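PDB 5JUF: transcriptional regulator from Streptococcus thermophilus LMD-9, which probably switches on competence genes as the quorum sensor ComR of the RNPP family, pairing a DNA-binding helix-turn-helix domain with a peptide-sensing TPR domain. Local coordinates for residues A[286-289]-A[290-293]; A[251-254]-A[255-259]; A[236-239]-A[240-243]; A[187-190]-A[191-195]; A[4-7]-A[8-12]. One frame throughout, in Å; residues are numbered along the deposited sequence.

Contact 1: residues A[286-289]-A[290-293]; sequences LEES and IKAG
On helix 284-296, the last helix of the modelled chain, Glu288 and Lys291 form a salt bridge of the i to i+3 kind, one turn of helix apart. Lys291 NZ lies 2.9 Å from Glu288 OE2, which it meets on the syn side of the carboxylate and only 15° out of its plane. The second oxygen, Glu288 OE1, is farther from the same nitrogen, at 3.5 Å. The two chains run side by side in the same direction. Glu288 is bent at chi2 (-54°) and Lys291 at chi3 (60°), and these kinks bring the ammonium and the carboxylate together at the helix surface. Glu287 stays extended and runs alongside the same lysine, its CG 3.9 Å from Lys291 CD. Its OE2 is 4.1 Å from Lys291 NZ, beyond a salt bridge but near enough that the two charges probably attract. Long, flexible acidic and basic chains suit this flank, because their methylenes can lie along the helix while the charged ends pair at the surface; Glu287 also rests on Ser279 and Lys291 on Ile275.

The other flank is apolar. Leu286 CD1 meets Ile290 CD1 at 3.9 Å, one turn on, and branched aliphatic chains suit this inward side. Ile290 is buried against Tyr271 and Ile275 of helix 264-280 and Pro247 and Val251 of helix 246-260. Backbone bonds from Ile290 N to Leu286 O (3.0 Å) and from Gly293 N to Ser289 O (3.1 Å) keep the turns regular. The whole is an amphipathic alpha-helix, salt-bridged on its outer side and packed on its inner side, as in the stacked helices of a tetratricopeptide domain.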
loop_
_atom_site.group_PDB
_atom_site.type_symbol
_atom_site.label_atom_id
_atom_site.label_comp_id
_atom_site.label_asym_id
_atom_site.label_seq_id
_atom_site.Cartn_x
_atom_site.Cartn_y
_atom_site.Cartn_z
ATOM N N LEU A 286 -12.949 -20.191 -8.668
ATOM C CA LEU A 286 -13.132 -19.789 -7.279
ATOM C C LEU A 286 -13.975 -20.798 -6.508
ATOM O O LEU A 286 -13.635 -21.169 -5.377
ATOM C CB LEU A 286 -13.781 -18.399 -7.223
ATOM C CG LEU A 286 -14.078 -17.794 -5.852
ATOM C CD1 LEU A 286 -12.774 -17.585 -5.085
ATOM C CD2 LEU A 286 -14.823 -16.490 -6.006
ATOM N N GLU A 287 -15.103 -21.228 -7.090
ATOM C CA GLU A 287 -15.986 -22.167 -6.402
ATOM C C GLU A 287 -15.244 -23.443 -5.986
ATOM O O GLU A 287 -15.340 -23.890 -4.836
ATOM C CB GLU A 287 -17.178 -22.516 -7.296
ATOM C CG GLU A 287 -18.171 -23.396 -6.587
ATOM C CD GLU A 287 -19.300 -23.860 -7.472
ATOM O OE1 GLU A 287 -19.441 -23.329 -8.592
ATOM O OE2 GLU A 287 -20.043 -24.765 -7.044
ATOM N N GLU A 288 -14.495 -24.044 -6.913
ATOM C CA GLU A 288 -13.796 -25.290 -6.595
ATOM C C GLU A 288 -12.658 -25.065 -5.611
ATOM O O GLU A 288 -12.356 -25.947 -4.798
ATOM C CB GLU A 288 -13.269 -25.930 -7.874
ATOM C CG GLU A 288 -14.372 -26.368 -8.792
ATOM C CD GLU A 288 -15.368 -27.283 -8.095
ATOM O OE1 GLU A 288 -14.933 -28.211 -7.375
ATOM O OE2 GLU A 288 -16.585 -27.066 -8.258
ATOM N N SER A 289 -12.023 -23.896 -5.666
ATOM C CA SER A 289 -10.963 -23.579 -4.721
ATOM C C SER A 289 -11.513 -23.468 -3.303
ATOM O O SER A 289 -10.869 -23.905 -2.342
ATOM C CB SER A 289 -10.272 -22.284 -5.145
ATOM O OG SER A 289 -9.264 -21.926 -4.221
ATOM N N ILE A 290 -12.714 -22.907 -3.153
ATOM C CA ILE A 290 -13.319 -22.793 -1.826
ATOM C C ILE A 290 -13.810 -24.155 -1.340
ATOM O O ILE A 290 -13.675 -24.497 -0.156
ATOM C CB ILE A 290 -14.442 -21.739 -1.852
ATOM C CG1 ILE A 290 -13.842 -20.372 -2.189
ATOM C CG2 ILE A 290 -15.148 -21.678 -0.512
ATOM C CD1 ILE A 290 -14.839 -19.244 -2.253
ATOM N N LYS A 291 -14.375 -24.955 -2.244
ATOM C CA LYS A 291 -14.806 -26.300 -1.873
ATOM C C LYS A 291 -13.624 -27.141 -1.394
ATOM O O LYS A 291 -13.749 -27.909 -0.435
ATOM C CB LYS A 291 -15.514 -26.957 -3.054
ATOM C CG LYS A 291 -16.909 -26.406 -3.286
ATOM C CD LYS A 291 -17.426 -26.677 -4.695
ATOM C CE LYS A 291 -17.498 -28.131 -4.994
ATOM N NZ LYS A 291 -18.232 -28.368 -6.280
ATOM N N ALA A 292 -12.460 -26.988 -2.038
ATOM C CA ALA A 292 -11.245 -27.640 -1.557
ATOM C C ALA A 292 -10.865 -27.151 -0.166
ATOM O O ALA A 292 -10.456 -27.946 0.690
ATOM C CB ALA A 292 -10.095 -27.397 -2.537
ATOM N N GLY A 293 -10.977 -25.842 0.078
ATOM C CA GLY A 293 -10.666 -25.323 1.401
ATOM C C GLY A 293 -11.577 -25.894 2.471
ATOM O O GLY A 293 -11.116 -26.300 3.545
#

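Contact 2: residues A[251-254]-A[255-259]; sequences VLKA and KYELL
Residues 251-259 continue one alpha-helix through i to i+4 backbone bonds, from Lys255 N to Val251 O (3.0 Å) down to the shorter Leu258 N to Ala254 O (2.8 Å), with a wider pi-type turn at 256-259 towards its end. On the outer side Lys253 and Glu257, one turn apart, cross at an angle. Their direct salt bridge is long, with Lys253 NZ 3.9 Å from Glu257 OE2. A water completes it, accepting from Lys253 NZ at 2.8 Å and donating to Glu257 OE2 at 3.3 Å. The bend of Lys253 at chi2 (64°) brings its CE to 3.5 Å from Glu257 OE2, and a second bend at chi4 then sets the direction of NZ. The same methylene lies 4.1 Å from Tyr256 CD2, so the greasy part of the lysine runs beside the ring while its charged tip stays at the water. Lys255 leads away instead, to a salt bridge with Asp297. Small Ala254 suits a buried position, its CB facing Asn270. Around this stretch, Val251 and Ala254 pack on helix 264-280, Leu252 rests on Met211 and Ala214 of helix 200-219, and Lys253 and Tyr256 touch Leu227 of helix 226-240.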
loop_
_atom_site.group_PDB
_atom_site.type_symbol
_atom_site.label_atom_id
_atom_site.label_comp_id
_atom_site.label_asym_id
_atom_site.label_seq_id
_atom_site.Cartn_x
_atom_site.Cartn_y
_atom_site.Cartn_z
ATOM N N VAL A 251 -15.200 -16.902 3.663
ATOM C CA VAL A 251 -14.189 -17.866 4.094
ATOM C C VAL A 251 -13.436 -17.349 5.321
ATOM O O VAL A 251 -13.069 -18.132 6.203
ATOM C CB VAL A 251 -13.243 -18.204 2.926
ATOM C CG1 VAL A 251 -12.081 -19.072 3.399
ATOM C CG2 VAL A 251 -14.019 -18.925 1.796
ATOM N N LEU A 252 -13.209 -16.033 5.424
ATOM C CA LEU A 252 -12.582 -15.511 6.642
ATOM C C LEU A 252 -13.462 -15.750 7.862
ATOM O O LEU A 252 -12.966 -16.113 8.932
ATOM C CB LEU A 252 -12.282 -14.019 6.511
ATOM C CG LEU A 252 -11.179 -13.611 5.537
ATOM C CD1 LEU A 252 -11.035 -12.082 5.525
ATOM C CD2 LEU A 252 -9.849 -14.289 5.861
ATOM N N LYS A 253 -14.772 -15.530 7.727
ATOM C CA LYS A 253 -15.654 -15.775 8.860
ATOM C C LYS A 253 -15.653 -17.248 9.241
ATOM O O LYS A 253 -15.746 -17.583 10.429
ATOM C CB LYS A 253 -17.068 -15.291 8.537
ATOM C CG LYS A 253 -18.036 -15.393 9.709
ATOM C CD LYS A 253 -17.617 -14.481 10.860
ATOM C CE LYS A 253 -18.509 -14.680 12.087
ATOM N NZ LYS A 253 -19.938 -14.365 11.811
ATOM N N ALA A 254 -15.528 -18.138 8.256
ATOM C CA ALA A 254 -15.445 -19.567 8.546
ATOM C C ALA A 254 -14.194 -19.890 9.352
ATOM O O ALA A 254 -14.260 -20.620 10.344
ATOM C CB ALA A 254 -15.469 -20.371 7.243
ATOM N N LYS A 255 -13.036 -19.365 8.930
ATOM C CA LYS A 255 -11.807 -19.567 9.698
ATOM C C LYS A 255 -11.978 -19.102 11.139
ATOM O O LYS A 255 -11.562 -19.792 12.078
ATOM C CB LYS A 255 -10.636 -18.822 9.050
ATOM C CG LYS A 255 -10.269 -19.236 7.626
ATOM C CD LYS A 255 -9.658 -20.628 7.575
ATOM C CE LYS A 255 -8.977 -20.886 6.229
ATOM N NZ LYS A 255 -8.527 -22.308 6.111
ATOM N N TYR A 256 -12.590 -17.928 11.331
ATOM C CA TYR A 256 -12.825 -17.417 12.678
ATOM C C TYR A 256 -13.666 -18.388 13.495
ATOM O O TYR A 256 -13.322 -18.716 14.634
ATOM C CB TYR A 256 -13.497 -16.042 12.605
ATOM C CG TYR A 256 -13.986 -15.516 13.938
ATOM C CD1 TYR A 256 -13.140 -14.800 14.786
ATOM C CD2 TYR A 256 -15.301 -15.725 14.346
ATOM C CE1 TYR A 256 -13.599 -14.318 16.006
ATOM C CE2 TYR A 256 -15.764 -15.250 15.556
ATOM C CZ TYR A 256 -14.911 -14.550 16.381
ATOM O OH TYR A 256 -15.385 -14.080 17.583
ATOM N N GLU A 257 -14.774 -18.870 12.919
ATOM C CA GLU A 257 -15.615 -19.825 13.634
ATOM C C GLU A 257 -14.858 -21.113 13.929
ATOM O O GLU A 257 -14.998 -21.688 15.012
ATOM C CB GLU A 257 -16.885 -20.126 12.828
ATOM C CG GLU A 257 -17.835 -18.945 12.700
ATOM C CD GLU A 257 -18.497 -18.567 14.022
ATOM O OE1 GLU A 257 -18.399 -19.349 14.993
ATOM O OE2 GLU A 257 -19.111 -17.481 14.089
ATOM N N LEU A 258 -14.048 -21.577 12.973
ATOM C CA LEU A 258 -13.373 -22.863 13.101
ATOM C C LEU A 258 -12.184 -22.794 14.054
ATOM O O LEU A 258 -12.002 -23.680 14.894
ATOM C CB LEU A 258 -12.918 -23.341 11.719
ATOM C CG LEU A 258 -12.165 -24.671 11.650
ATOM C CD1 LEU A 258 -13.064 -25.819 12.060
ATOM C CD2 LEU A 258 -11.600 -24.909 10.259
ATOM N N LEU A 259 -11.364 -21.753 13.937
ATOM C CA LEU A 259 -10.092 -21.697 14.643
ATOM C C LEU A 259 -10.199 -20.991 15.986
ATOM O O LEU A 259 -9.531 -21.392 16.943
ATOM C CB LEU A 259 -9.042 -21.004 13.771
ATOM C CG LEU A 259 -8.773 -21.686 12.430
ATOM C CD1 LEU A 259 -7.918 -20.790 11.553
ATOM C CD2 LEU A 259 -8.088 -23.017 12.658
HETATM O O HOH W 1 -21.117 -16.884 11.574
#

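Contact 3: residues A[236-239]-A[240-243]; sequences VIEK and SQLY
Gln241 and Glu238 are joined by a hydrogen bond from side chain to backbone: Gln241 NE2 gives its N-H to Glu238 O at 3.0 Å, with the oxygen lying in the plane of the amide. A second bond, from Leu242 N to Ile237 O, is equally short (3.0 Å) and spans five residues, meeting a lone pair in the carbonyl plane. Tyr243 OH donates to Glu238 OE1 at 3.2 Å, approaching from above the carboxylate, 50° out of its plane. The same hydroxyl takes a weak bond from Gln241 NE2, so amide, phenol and carboxylate form a small polar chain at the surface. Glu238 reaches it by a bend at chi2 (74°) that swings the carboxylate over toward the ring; the two flat groups stand steeply against each other.

Gln241 departs from helical angles with a positive phi (53°), and the chain reverses there. A long amide suits this spot, since it can fold back to a carbonyl of the last turn. Leu242 follows as the centre of an inverse gamma turn. Ser240, small and polar, sends its OG outside the segments to Asp200 and Asn203.

The packing lies beneath these bonds. Ile237 CG2 touches Tyr243 CD1 at 3.9 Å, and Val236 CG1 meets Leu242 CD1 at 4.0 Å. Beta-branched Val236 and Ile237 suit their buried places, against helix 200-219 and, for Ile237, also helix 246-260. A positive-phi residue combined with an i to i+5 backbone bond is characteristic of a helix C-terminal cap, here at the turn between two antiparallel helices of the tetratricopeptide domain.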
loop_
_atom_site.group_PDB
_atom_site.type_symbol
_atom_site.label_atom_id
_atom_site.label_comp_id
_atom_site.label_asym_id
_atom_site.label_seq_id
_atom_site.Cartn_x
_atom_site.Cartn_y
_atom_site.Cartn_z
ATOM N N VAL A 236 -16.406 -2.263 2.617
ATOM C CA VAL A 236 -15.690 -1.890 1.399
ATOM C C VAL A 236 -16.309 -2.575 0.187
ATOM O O VAL A 236 -16.526 -1.946 -0.857
ATOM C CB VAL A 236 -14.188 -2.223 1.521
ATOM C CG1 VAL A 236 -13.489 -2.020 0.185
ATOM C CG2 VAL A 236 -13.523 -1.354 2.583
ATOM N N ILE A 237 -16.579 -3.881 0.292
ATOM C CA ILE A 237 -17.185 -4.592 -0.833
ATOM C C ILE A 237 -18.483 -3.921 -1.245
ATOM O O ILE A 237 -18.768 -3.770 -2.440
ATOM C CB ILE A 237 -17.408 -6.081 -0.492
ATOM C CG1 ILE A 237 -16.069 -6.825 -0.495
ATOM C CG2 ILE A 237 -18.419 -6.723 -1.466
ATOM C CD1 ILE A 237 -16.174 -8.211 0.072
ATOM N N GLU A 238 -19.291 -3.500 -0.266
ATOM C CA GLU A 238 -20.570 -2.881 -0.598
ATOM C C GLU A 238 -20.372 -1.501 -1.218
ATOM O O GLU A 238 -21.070 -1.139 -2.173
ATOM C CB GLU A 238 -21.456 -2.796 0.653
ATOM C CG GLU A 238 -22.847 -2.229 0.412
ATOM C CD GLU A 238 -23.770 -3.211 -0.296
ATOM O OE1 GLU A 238 -23.396 -4.397 -0.435
ATOM O OE2 GLU A 238 -24.873 -2.796 -0.712
ATOM N N LYS A 239 -19.431 -0.713 -0.698
ATOM C CA LYS A 239 -19.266 0.646 -1.207
ATOM C C LYS A 239 -18.752 0.647 -2.643
ATOM O O LYS A 239 -19.200 1.453 -3.465
ATOM C CB LYS A 239 -18.327 1.448 -0.311
ATOM C CG LYS A 239 -19.003 2.073 0.898
ATOM C CD LYS A 239 -20.053 3.107 0.493
ATOM C CE LYS A 239 -19.420 4.359 -0.104
ATOM N NZ LYS A 239 -20.360 5.533 -0.038
ATOM N N SER A 240 -17.828 -0.254 -2.968
ATOM C CA SER A 240 -17.220 -0.297 -4.293
ATOM C C SER A 240 -17.721 -1.459 -5.148
ATOM O O SER A 240 -17.160 -1.704 -6.221
ATOM C CB SER A 240 -15.693 -0.356 -4.167
ATOM O OG SER A 240 -15.198 0.883 -3.687
ATOM N N GLN A 241 -18.754 -2.179 -4.704
ATOM C CA GLN A 241 -19.341 -3.292 -5.464
ATOM C C GLN A 241 -18.289 -4.322 -5.887
ATOM O O GLN A 241 -18.241 -4.767 -7.037
ATOM C CB GLN A 241 -20.106 -2.762 -6.677
ATOM C CG GLN A 241 -21.251 -1.812 -6.314
ATOM C CD GLN A 241 -22.441 -2.536 -5.694
ATOM O OE1 GLN A 241 -23.222 -3.190 -6.400
ATOM N NE2 GLN A 241 -22.586 -2.423 -4.370
ATOM N N LEU A 242 -17.457 -4.733 -4.932
ATOM C CA LEU A 242 -16.370 -5.684 -5.205
ATOM C C LEU A 242 -16.833 -7.130 -4.987
ATOM O O LEU A 242 -16.246 -7.895 -4.224
ATOM C CB LEU A 242 -15.167 -5.369 -4.330
ATOM C CG LEU A 242 -14.740 -3.907 -4.330
ATOM C CD1 LEU A 242 -13.565 -3.722 -3.387
ATOM C CD2 LEU A 242 -14.396 -3.492 -5.750
ATOM N N TYR A 243 -17.874 -7.518 -5.725
ATOM C CA TYR A 243 -18.601 -8.722 -5.330
ATOM C C TYR A 243 -17.787 -9.993 -5.526
ATOM O O TYR A 243 -17.996 -10.958 -4.790
ATOM C CB TYR A 243 -19.943 -8.780 -6.063
ATOM C CG TYR A 243 -20.934 -7.838 -5.411
ATOM C CD1 TYR A 243 -21.106 -7.845 -4.028
ATOM C CD2 TYR A 243 -21.645 -6.911 -6.159
ATOM C CE1 TYR A 243 -21.981 -6.974 -3.405
ATOM C CE2 TYR A 243 -22.525 -6.034 -5.546
ATOM C CZ TYR A 243 -22.687 -6.073 -4.166
ATOM O OH TYR A 243 -23.557 -5.209 -3.540
#

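Contact 4: residues A[187-190]-A[191-195]; sequences IIKR and VLNQE. With SO4 (sulfate ion), chain D.
The C-terminal end of helix 181-192, within the tetratricopeptide domain, combines apolar packing between Ile188 and Leu192, a sulfate site and polar bonds to its last carbonyls. The apolar contacts are one turn apart: Ile188 CG2 lies beside Leu192 CD1 at 3.8 Å, and Ile187 CG2 faces Val191 CG2 more loosely. These branched residues suit the inward side, where Ile187, Ile188 and Val191 are buried; Ile187 packs on helix 160-173, Val191 on Leu206 and Leu192 on Leu210 of helix 200-219.

The ionic contacts lie on the outer side. A sulfate, probably from the crystallisation liquor, takes a bond from Lys189 NZ to O1 at 2.8 Å. Arg190 meets it edge-on, NH2 donating to O4 at 3.0 Å in the plane of the guanidinium, with a weak second bond from NE to the same oxygen. Lys189 is fully extended beyond CG, which lets it reach the anion; two neighbouring cations suit such a guest.

Polar groups then finish the helix. Lys232 NZ takes up the carbonyls of Leu192 and Gln194. Gln194 OE1 is bonded to Phe158 N and Gln194 NE2 to Arg156 O, pinning the chain to the loop between helices 139-152 and 160-173. Arg190 O is gripped twice, from opposite faces of its carbonyl plane: Asn193 N comes to 3.0 Å, while Gln194 NE2 comes to 2.8 Å along an almost straight bond, 179° at the hydrogen.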
loop_
_atom_site.group_PDB
_atom_site.type_symbol
_atom_site.label_atom_id
_atom_site.label_comp_id
_atom_site.label_asym_id
_atom_site.label_seq_id
_atom_site.Cartn_x
_atom_site.Cartn_y
_atom_site.Cartn_z
ATOM N N ILE A 187 -0.874 -0.330 13.837
ATOM C CA ILE A 187 -1.195 -0.205 12.415
ATOM C C ILE A 187 -2.588 -0.757 12.125
ATOM O O ILE A 187 -3.377 -0.131 11.407
ATOM C CB ILE A 187 -0.121 -0.899 11.559
ATOM C CG1 ILE A 187 1.247 -0.248 11.761
ATOM C CG2 ILE A 187 -0.485 -0.850 10.056
ATOM C CD1 ILE A 187 1.344 1.171 11.228
ATOM N N ILE A 188 -2.907 -1.939 12.672
ATOM C CA ILE A 188 -4.222 -2.564 12.459
ATOM C C ILE A 188 -5.335 -1.604 12.846
ATOM O O ILE A 188 -6.289 -1.386 12.091
ATOM C CB ILE A 188 -4.353 -3.866 13.284
ATOM C CG1 ILE A 188 -3.487 -4.995 12.751
ATOM C CG2 ILE A 188 -5.803 -4.324 13.350
ATOM C CD1 ILE A 188 -2.996 -4.781 11.401
ATOM N N LYS A 189 -5.254 -1.070 14.068
ATOM C CA LYS A 189 -6.308 -0.209 14.591
ATOM C C LYS A 189 -6.521 1.003 13.699
ATOM O O LYS A 189 -7.660 1.414 13.460
ATOM C CB LYS A 189 -5.965 0.237 16.011
ATOM C CG LYS A 189 -6.863 1.373 16.525
ATOM C CD LYS A 189 -6.469 1.897 17.911
ATOM C CE LYS A 189 -7.402 3.032 18.343
ATOM N NZ LYS A 189 -7.150 3.529 19.725
ATOM N N ARG A 190 -5.437 1.602 13.208
ATOM C CA ARG A 190 -5.601 2.796 12.390
ATOM C C ARG A 190 -6.182 2.446 11.024
ATOM O O ARG A 190 -7.029 3.178 10.504
ATOM C CB ARG A 190 -4.274 3.539 12.287
ATOM C CG ARG A 190 -3.939 4.237 13.623
ATOM C CD ARG A 190 -2.515 4.768 13.657
ATOM N NE ARG A 190 -2.159 5.137 15.020
ATOM C CZ ARG A 190 -1.000 5.678 15.369
ATOM N NH1 ARG A 190 -0.079 5.924 14.447
ATOM N NH2 ARG A 190 -0.765 5.971 16.646
ATOM N N VAL A 191 -5.784 1.311 10.450
ATOM C CA VAL A 191 -6.367 0.905 9.172
ATOM C C VAL A 191 -7.872 0.688 9.315
ATOM O O VAL A 191 -8.661 1.077 8.439
ATOM C CB VAL A 191 -5.655 -0.346 8.626
ATOM C CG1 VAL A 191 -6.476 -0.971 7.479
ATOM C CG2 VAL A 191 -4.230 0.005 8.137
ATOM N N LEU A 192 -8.294 0.089 10.430
ATOM C CA LEU A 192 -9.716 -0.152 10.668
ATOM C C LEU A 192 -10.506 1.135 10.858
ATOM O O LEU A 192 -11.733 1.123 10.705
ATOM C CB LEU A 192 -9.889 -1.051 11.894
ATOM C CG LEU A 192 -9.445 -2.505 11.723
ATOM C CD1 LEU A 192 -9.441 -3.228 13.070
ATOM C CD2 LEU A 192 -10.384 -3.211 10.722
ATOM N N ASN A 193 -9.835 2.236 11.196
ATOM C CA ASN A 193 -10.474 3.519 11.429
ATOM C C ASN A 193 -10.531 4.404 10.184
ATOM O O ASN A 193 -11.083 5.501 10.260
ATOM C CB ASN A 193 -9.735 4.286 12.544
ATOM C CG ASN A 193 -9.868 3.633 13.911
ATOM O OD1 ASN A 193 -10.834 2.925 14.192
ATOM N ND2 ASN A 193 -8.894 3.885 14.778
ATOM N N GLN A 194 -9.934 3.991 9.064
ATOM C CA GLN A 194 -10.036 4.779 7.840
ATOM C C GLN A 194 -11.482 4.842 7.358
ATOM O O GLN A 194 -12.242 3.867 7.463
ATOM C CB GLN A 194 -9.143 4.192 6.744
ATOM C CG GLN A 194 -7.648 4.181 7.090
ATOM C CD GLN A 194 -7.177 5.511 7.636
ATOM O OE1 GLN A 194 -7.111 6.508 6.910
ATOM N NE2 GLN A 194 -6.866 5.545 8.929
ATOM N N GLU A 195 -11.885 5.988 6.825
ATOM C CA GLU A 195 -13.255 6.037 6.334
ATOM C C GLU A 195 -13.329 5.503 4.909
ATOM O O GLU A 195 -12.364 5.562 4.143
ATOM C CB GLU A 195 -13.855 7.441 6.408
ATOM C CG GLU A 195 -12.924 8.566 6.118
ATOM C CD GLU A 195 -13.548 9.903 6.474
ATOM O OE1 GLU A 195 -13.660 10.769 5.581
ATOM O OE2 GLU A 195 -13.941 10.082 7.649
HETATM S S SO4 D . -4.508 5.830 18.121
HETATM O O1 SO4 D . -5.288 5.568 19.328
HETATM O O2 SO4 D . -5.163 5.218 16.967
HETATM O O3 SO4 D . -4.405 7.275 17.920
HETATM O O4 SO4 D . -3.167 5.270 18.288
#

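Contact 5: residues A[4-7]-A[8-12]; sequences KDSI and GLRIK
Ser6 carries its OG opposite the backbone N (chi1 178°), and Arg10, one turn further on, bends at chi3 (-74°) to fold its guanidinium back over the helix towards it. Ser6 OG and Arg10 NH1 come to 2.8 Å of each other. Both groups have a stronger partner outside, Asp70: its OD2 is hydrogen-bonded to Ser6 OG and salt-bridged to Arg10 NH2, so one carboxylate oxygen fixes both ends of the pair. Arg10 NH2 also reaches Leu66 O. A short hydroxyl and a long cation with several N-H donors suit this spot, because the serine stays close to the helix while the arginine spans to its partners.

Ser6 O has two roles. It accepts the helical bond from Arg10 N at 3.1 Å, and it also lies over one face of the guanidinium, 3.8 Å above the centre. The arginine thus curls over the carbonyl that its own backbone binds. Ile7 adds an apolar flank, its CG1 coming to 3.9 Å from Arg10 NH2.

On the inner side Ile7 CG2 and Ile11 CD1 meet at 3.7 Å, the two chains side by side and pointing the same way. Both are buried, Ile7 on Asp70 and Ile72, Ile11 on Leu37 and Ile40 of helix 34-41. Gly8 N bonds to Lys4 O (3.0 Å), and Lys4 itself points off to Phe112, beside helix 94-111: its NZ bonds to Phe112 O and also makes a cation-pi contact with that ring. This is the amphipathic first helix of the DNA-binding domain, packed against helix 34-41, which by position is probably the recognition helix of the helix-turn-helix.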
loop_
_atom_site.group_PDB
_atom_site.type_symbol
_atom_site.label_atom_id
_atom_site.label_comp_id
_atom_site.label_asym_id
_atom_site.label_seq_id
_atom_site.Cartn_x
_atom_site.Cartn_y
_atom_site.Cartn_z
ATOM N N LYS A 4 15.298 16.737 -11.860
ATOM C CA LYS A 4 15.666 16.396 -10.490
ATOM C C LYS A 4 16.944 17.123 -10.066
ATOM O O LYS A 4 17.005 17.690 -8.970
ATOM C CB LYS A 4 15.797 14.870 -10.370
ATOM C CG LYS A 4 14.451 14.150 -10.545
ATOM C CD LYS A 4 14.541 12.626 -10.606
ATOM C CE LYS A 4 13.142 12.006 -10.855
ATOM N NZ LYS A 4 13.205 10.546 -11.255
ATOM N N ASP A 5 17.952 17.160 -10.949
ATOM C CA ASP A 5 19.207 17.846 -10.640
ATOM C C ASP A 5 19.000 19.343 -10.421
ATOM O O ASP A 5 19.635 19.944 -9.550
ATOM C CB ASP A 5 20.223 17.655 -11.774
ATOM C CG ASP A 5 20.601 16.205 -12.006
ATOM O OD1 ASP A 5 20.611 15.413 -11.048
ATOM O OD2 ASP A 5 20.911 15.863 -13.166
ATOM N N SER A 6 18.160 19.975 -11.247
ATOM C CA SER A 6 18.033 21.431 -11.212
ATOM C C SER A 6 17.369 21.893 -9.919
ATOM O O SER A 6 17.861 22.801 -9.235
ATOM C CB SER A 6 17.235 21.900 -12.435
ATOM O OG SER A 6 17.044 23.300 -12.420
ATOM N N ILE A 7 16.251 21.266 -9.571
ATOM C CA ILE A 7 15.546 21.578 -8.330
ATOM C C ILE A 7 16.399 21.232 -7.118
ATOM O O ILE A 7 16.475 22.009 -6.155
ATOM C CB ILE A 7 14.204 20.831 -8.313
ATOM C CG1 ILE A 7 13.271 21.434 -9.371
ATOM C CG2 ILE A 7 13.575 20.842 -6.935
ATOM C CD1 ILE A 7 12.066 20.549 -9.644
ATOM N N GLY A 8 17.032 20.057 -7.130
ATOM C CA GLY A 8 17.866 19.669 -6.000
ATOM C C GLY A 8 18.993 20.653 -5.746
ATOM O O GLY A 8 19.255 21.033 -4.601
ATOM N N LEU A 9 19.661 21.091 -6.814
ATOM C CA LEU A 9 20.745 22.053 -6.665
ATOM C C LEU A 9 20.244 23.374 -6.098
ATOM O O LEU A 9 20.912 23.990 -5.258
ATOM C CB LEU A 9 21.437 22.281 -8.010
ATOM C CG LEU A 9 22.627 23.238 -7.911
ATOM C CD1 LEU A 9 23.689 22.689 -6.955
ATOM C CD2 LEU A 9 23.228 23.527 -9.280
ATOM N N ARG A 10 19.075 23.829 -6.554
ATOM C CA ARG A 10 18.487 25.070 -6.053
ATOM C C ARG A 10 18.194 24.982 -4.558
ATOM O O ARG A 10 18.466 25.924 -3.800
ATOM C CB ARG A 10 17.201 25.356 -6.834
ATOM C CG ARG A 10 16.802 26.797 -6.976
ATOM C CD ARG A 10 15.682 26.949 -8.025
ATOM N NE ARG A 10 16.164 26.788 -9.393
ATOM C CZ ARG A 10 15.744 25.877 -10.266
ATOM N NH1 ARG A 10 16.283 25.839 -11.473
ATOM N NH2 ARG A 10 14.795 25.003 -9.954
ATOM N N ILE A 11 17.623 23.862 -4.126
ATOM C CA ILE A 11 17.317 23.660 -2.714
ATOM C C ILE A 11 18.599 23.630 -1.884
ATOM O O ILE A 11 18.702 24.303 -0.852
ATOM C CB ILE A 11 16.500 22.368 -2.535
ATOM C CG1 ILE A 11 15.087 22.535 -3.120
ATOM C CG2 ILE A 11 16.472 21.951 -1.049
ATOM C CD1 ILE A 11 14.337 21.204 -3.349
ATOM N N LYS A 12 19.580 22.829 -2.312
ATOM C CA LYS A 12 20.839 22.722 -1.584
ATOM C C LYS A 12 21.552 24.068 -1.502
ATOM O O LYS A 12 22.026 24.462 -0.428
ATOM C CB LYS A 12 21.742 21.686 -2.265
ATOM C CG LYS A 12 23.065 21.420 -1.544
ATOM C CD LYS A 12 23.823 20.295 -2.223
ATOM C CE LYS A 12 24.985 19.777 -1.353
ATOM N NZ LYS A 12 26.260 20.473 -1.642
#

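Every contact is local, between successive turns of one helix or at its end, so none closes a long loop, and none nests in or crosses another. From the N terminus, contact 5 comes first, in the DNA-binding end, with its centre about 37 Å from that of contact 4 and about 55 Å from that of contact 1. Contacts 4, 3, 2 and 1 then follow in series through the tetratricopeptide region. Contact 3 ends helix 226-240, just before helix 246-260 takes up contact 2. Contacts 2 and 1 are the sole touching pair: Val251 CG2 packs on Ile290 CG2 at 3.8 Å, joining helix 246-260 to helix 284-296.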